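Local coordinates for protein glutathione S-transferase delta (Bombyx mori, PDB 3VK9) that probably conjugates glutathione to electrophilic compounds, working as a homodimeric delta-class glutathione transferase of the silkmoth, at residues A[110-114]-A[167-173]; A[105-109]-A[135-139]. One frame throughout, in Å; residues are numbered along the deposited sequence.

Contact 1. Residues A[110-114]-A[167-173]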
# COMPACT_ATOMS: atom_id res chain seq x y z
N PHE A 110 -5.44 -3.37 11.84
CA PHE A 110 -5.61 -2.59 13.05
C PHE A 110 -6.76 -1.63 12.91
O PHE A 110 -7.61 -1.56 13.78
CB PHE A 110 -4.34 -1.82 13.43
CG PHE A 110 -4.56 -0.82 14.55
CD1 PHE A 110 -4.79 -1.25 15.85
CD2 PHE A 110 -4.55 0.55 14.30
CE1 PHE A 110 -5.00 -0.34 16.89
CE2 PHE A 110 -4.77 1.47 15.33
CZ PHE A 110 -4.99 1.02 16.63
N SER A 111 -6.76 -0.87 11.82
CA SER A 111 -7.86 0.01 11.49
C SER A 111 -9.20 -0.73 11.54
O SER A 111 -10.15 -0.28 12.20
CB SER A 111 -7.63 0.60 10.09
OG SER A 111 -8.69 1.46 9.72
N ASP A 112 -9.27 -1.89 10.88
CA ASP A 112 -10.52 -2.66 10.82
C ASP A 112 -11.01 -3.08 12.20
O ASP A 112 -12.22 -3.11 12.47
CB ASP A 112 -10.38 -3.90 9.93
CG ASP A 112 -10.32 -3.56 8.45
OD1 ASP A 112 -10.62 -2.39 8.09
OD2 ASP A 112 -9.99 -4.45 7.64
N TYR A 113 -10.06 -3.39 13.06
CA TYR A 113 -10.36 -3.87 14.40
C TYR A 113 -10.77 -2.74 15.33
O TYR A 113 -11.75 -2.85 16.08
CB TYR A 113 -9.12 -4.57 14.97
CG TYR A 113 -9.26 -4.90 16.44
CD1 TYR A 113 -10.21 -5.82 16.87
CD2 TYR A 113 -8.42 -4.31 17.39
CE1 TYR A 113 -10.35 -6.13 18.20
CE2 TYR A 113 -8.55 -4.63 18.73
CZ TYR A 113 -9.51 -5.54 19.13
OH TYR A 113 -9.66 -5.88 20.47
N PHE A 114 -10.01 -1.64 15.27
CA PHE A 114 -10.05 -0.59 16.28
C PHE A 114 -11.03 0.56 16.03
O PHE A 114 -11.72 1.00 16.95
CB PHE A 114 -8.64 -0.03 16.50
CG PHE A 114 -8.49 0.77 17.77
CD1 PHE A 114 -8.97 0.29 18.97
CD2 PHE A 114 -7.85 2.00 17.76
CE1 PHE A 114 -8.83 1.02 20.14
CE2 PHE A 114 -7.69 2.73 18.93
CZ PHE A 114 -8.18 2.25 20.11
N SER A 167 0.55 3.18 17.47
CA SER A 167 -0.87 3.48 17.62
C SER A 167 -1.65 2.38 18.37
O SER A 167 -2.69 2.66 18.96
CB SER A 167 -1.53 3.74 16.26
OG SER A 167 -0.75 4.62 15.49
N LEU A 168 -1.13 1.15 18.35
CA LEU A 168 -1.79 0.04 19.04
C LEU A 168 -1.82 0.22 20.56
O LEU A 168 -2.59 -0.45 21.25
CB LEU A 168 -1.09 -1.30 18.71
CG LEU A 168 -1.53 -2.09 17.48
CD1 LEU A 168 -1.45 -1.22 16.24
CD2 LEU A 168 -0.67 -3.35 17.31
N GLU A 169 -0.96 1.09 21.08
CA GLU A 169 -0.95 1.36 22.52
C GLU A 169 -2.25 2.02 22.98
O GLU A 169 -2.54 2.07 24.16
CB GLU A 169 0.25 2.24 22.90
CG GLU A 169 1.62 1.60 22.68
CD GLU A 169 2.75 2.48 23.22
OE1 GLU A 169 2.44 3.57 23.73
OE2 GLU A 169 3.93 2.08 23.16
N ALA A 170 -3.03 2.54 22.04
CA ALA A 170 -4.31 3.14 22.39
C ALA A 170 -5.40 2.08 22.55
O ALA A 170 -6.49 2.39 22.99
CB ALA A 170 -4.71 4.18 21.36
N SER A 171 -5.08 0.84 22.19
CA SER A 171 -6.06 -0.24 22.17
C SER A 171 -5.66 -1.34 23.14
O SER A 171 -4.75 -1.18 23.94
CB SER A 171 -6.12 -0.86 20.78
OG SER A 171 -4.92 -1.59 20.54
N ASP A 172 -6.35 -2.48 23.04
CA ASP A 172 -6.06 -3.62 23.89
C ASP A 172 -5.17 -4.67 23.23
O ASP A 172 -5.06 -5.80 23.71
CB ASP A 172 -7.36 -4.25 24.42
CG ASP A 172 -8.17 -4.94 23.33
OD1 ASP A 172 -7.85 -4.81 22.13
OD2 ASP A 172 -9.16 -5.62 23.67
N ILE A 173 -4.50 -4.31 22.14
CA ILE A 173 -3.59 -5.23 21.50
C ILE A 173 -2.21 -5.14 22.15
O ILE A 173 -1.52 -4.12 22.07
CB ILE A 173 -3.46 -4.97 19.99
CG1 ILE A 173 -4.82 -5.10 19.30
CG2 ILE A 173 -2.47 -5.93 19.37
CD1 ILE A 173 -5.43 -6.50 19.38

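Contact 2. Residues A[105-109]-A[135-139]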
# COMPACT_ATOMS: atom_id res chain seq x y z
N THR A 105 -1.74 -4.65 5.26
CA THR A 105 -1.92 -5.71 6.22
C THR A 105 -1.96 -5.22 7.66
O THR A 105 -3.01 -5.28 8.30
CB THR A 105 -0.84 -6.81 6.07
OG1 THR A 105 -0.91 -7.36 4.75
CG2 THR A 105 -1.05 -7.93 7.11
N LEU A 106 -0.84 -4.72 8.18
CA LEU A 106 -0.78 -4.38 9.60
C LEU A 106 -1.73 -3.25 9.95
O LEU A 106 -2.62 -3.40 10.80
CB LEU A 106 0.66 -4.07 10.04
CG LEU A 106 0.84 -4.14 11.57
CD1 LEU A 106 2.11 -4.88 11.92
CD2 LEU A 106 0.80 -2.76 12.23
N TYR A 107 -1.56 -2.11 9.30
CA TYR A 107 -2.39 -0.97 9.68
C TYR A 107 -3.84 -1.17 9.23
O TYR A 107 -4.77 -0.77 9.92
CB TYR A 107 -1.80 0.35 9.18
CG TYR A 107 -2.58 1.52 9.73
CD1 TYR A 107 -2.34 1.98 11.01
CD2 TYR A 107 -3.58 2.12 9.00
CE1 TYR A 107 -3.08 3.02 11.55
CE2 TYR A 107 -4.33 3.17 9.53
CZ TYR A 107 -4.06 3.62 10.81
OH TYR A 107 -4.79 4.66 11.34
N GLN A 108 -4.03 -1.84 8.11
CA GLN A 108 -5.39 -2.12 7.65
C GLN A 108 -6.13 -2.97 8.67
O GLN A 108 -7.27 -2.69 9.00
CB GLN A 108 -5.35 -2.83 6.29
CG GLN A 108 -6.73 -3.08 5.71
CD GLN A 108 -7.46 -1.78 5.43
OE1 GLN A 108 -7.01 -0.96 4.62
NE2 GLN A 108 -8.59 -1.58 6.10
N ARG A 109 -5.47 -4.01 9.17
CA ARG A 109 -6.10 -4.91 10.11
C ARG A 109 -6.39 -4.19 11.40
O ARG A 109 -7.46 -4.37 11.98
CB ARG A 109 -5.24 -6.15 10.34
CG ARG A 109 -5.28 -7.06 9.13
CD ARG A 109 -4.33 -8.22 9.24
NE ARG A 109 -4.42 -9.04 8.05
CZ ARG A 109 -4.03 -10.31 7.99
NH1 ARG A 109 -3.55 -10.89 9.08
NH2 ARG A 109 -4.14 -11.00 6.86
N ALA A 135 -0.95 -10.35 11.95
CA ALA A 135 -0.08 -9.35 11.33
C ALA A 135 1.18 -9.16 12.20
O ALA A 135 2.29 -9.06 11.69
CB ALA A 135 -0.81 -8.06 11.15
N LEU A 136 0.98 -9.13 13.51
CA LEU A 136 2.09 -8.98 14.44
C LEU A 136 3.01 -10.19 14.44
O LEU A 136 4.22 -10.05 14.61
CB LEU A 136 1.56 -8.71 15.85
CG LEU A 136 1.02 -7.31 16.15
CD1 LEU A 136 0.22 -7.27 17.47
CD2 LEU A 136 2.15 -6.29 16.17
N GLN A 137 2.44 -11.37 14.29
CA GLN A 137 3.23 -12.59 14.18
C GLN A 137 4.12 -12.56 12.94
O GLN A 137 5.29 -12.94 12.99
CB GLN A 137 2.32 -13.83 14.16
CG GLN A 137 1.71 -14.13 15.52
CD GLN A 137 0.39 -14.88 15.44
OE1 GLN A 137 0.10 -15.57 14.45
NE2 GLN A 137 -0.43 -14.75 16.48
N LEU A 138 3.57 -12.08 11.83
CA LEU A 138 4.36 -11.86 10.61
C LEU A 138 5.49 -10.86 10.85
O LEU A 138 6.63 -11.07 10.41
CB LEU A 138 3.46 -11.39 9.47
CG LEU A 138 2.50 -12.46 8.91
CD1 LEU A 138 1.48 -11.83 7.95
CD2 LEU A 138 3.28 -13.57 8.20
N LEU A 139 5.19 -9.77 11.56
CA LEU A 139 6.20 -8.76 11.84
C LEU A 139 7.30 -9.39 12.70
O LEU A 139 8.49 -9.19 12.48
CB LEU A 139 5.59 -7.56 12.58
CG LEU A 139 6.54 -6.42 12.94
CD1 LEU A 139 7.38 -5.99 11.74
CD2 LEU A 139 5.80 -5.21 13.51

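Contact 1. Residues A[110-114]-A[167-173]
Phe-110, Tyr-113 and Phe-114 reach from one side of helix 89-119 to the turn that leaves helix 156-167, inside the all-helical C-terminal domain of the glutathione transferase fold. All three aromatic side chains leave the helix with CG trans to the backbone N (chi1 170° at Phe-110), which carries the rings out toward residues 167-173. Phe-110 lies with one face under Leu-168, whose CD1 sits 3.6 Å from the ring centroid in a CH-pi contact; CB of Phe-114 covers the opposite face, so the ring is sandwiched. The Phe-114 ring in turn takes CB of Ser-171 over one face, 3.7 Å from its centroid, while CB of Ala-170 comes within 4.1 Å of Phe-114 CE2. Tyr-113 works at its edge instead. Its OH donates to OD1 of Asp-172 over 2.7 Å, meeting the syn lone pair, and ring and carboxylate are almost coplanar, 12° apart. The same hydroxyl is hydrogen-bonded to Asn-129 ND2 of helix 126-142, and CD1 of Ile-173 packs 3.7 Å from Tyr-113 CE2. A phenylalanine here lacks the hydroxyl and would probably leave OD1 of Asp-172 and ND2 of Asn-129 without their shared partner, the carboxylate freer to turn. The turn itself is stapled by Ser-171: its OG accepts from the backbone N of Ile-173, an ST turn, and donates to Leu-168 O at 2.7 Å, an oxygen that also accepts from the backbone N of Ser-171 at 3.0 Å.

Contact 2. Residues A[105-109]-A[135-139]
With CG trans to its backbone N (chi1 -162°), Leu-106 sends its side chain across the helix interface toward Leu-139, whose CG also lies opposite the backbone N (chi1 180°); Arg-109 instead keeps CG beside the backbone N and then runs extended from CG to NE, past Ala-135. Ala-135 lies between them. Its CB lies 4.0 Å from Leu-106 CA and 4.0 Å from Arg-109 CD, with Thr-105 CG2 closing in on the same methyl, so a small side chain is gripped by three residues over one turn of the facing helix. That close seat brings the CA atoms of Leu-106 and Ala-135 to 5.3 Å, in keeping with segment axes 10.0 Å apart. To one side of the alanine, CD1 of Leu-106 meets CD2 of Leu-139 at 4.0 Å; Leu-106 has two conformers, so its torsion and this pairing hold for only one of them and are doubtful. To the other side, the Arg-109 guanidinium lies with Thr-105 CG2 over one face, and its NH1 is hydrogen-bonded to the backbone O of Lys-131, one turn before Ala-135. No hydrogen bond joins the two segments: apolar contact and the aliphatic part of the arginine do the work. Segments 105-109 and 135-139 run nearly antiparallel, 156° between their directions, as two packed helices of the all-helical C-terminal domain of the glutathione transferase fold. Leu-106 and Leu-139 both press on Val-165 of helix 156-167, while Thr-105 OG1 bonds to Gln-51 of the second subunit, which lies between helix 43-48 and strand 56-59 of that chain.

Both contacts are largely buried and both draw on helix 89-119, contact 2 using the turn just before that of contact 1. Contact 2 is helix against helix and mostly apolar, without a hydrogen bond across its segments; contact 1 sets the helix against a turn, and there aromatic faces give way to a hydrogen bond at an exposed aspartate. Leu-136 joins them: its CD1 packs 3.6 Å from Ile-173 CG2 and 4.0 Å from Leu-168 CD2, so helix 126-142 supports the turn of contact 1 as well as facing 105-109. Their surroundings differ too, since contact 2 reaches the second subunit, whereas contact 1 is flanked by helix 195-213 of its own chain.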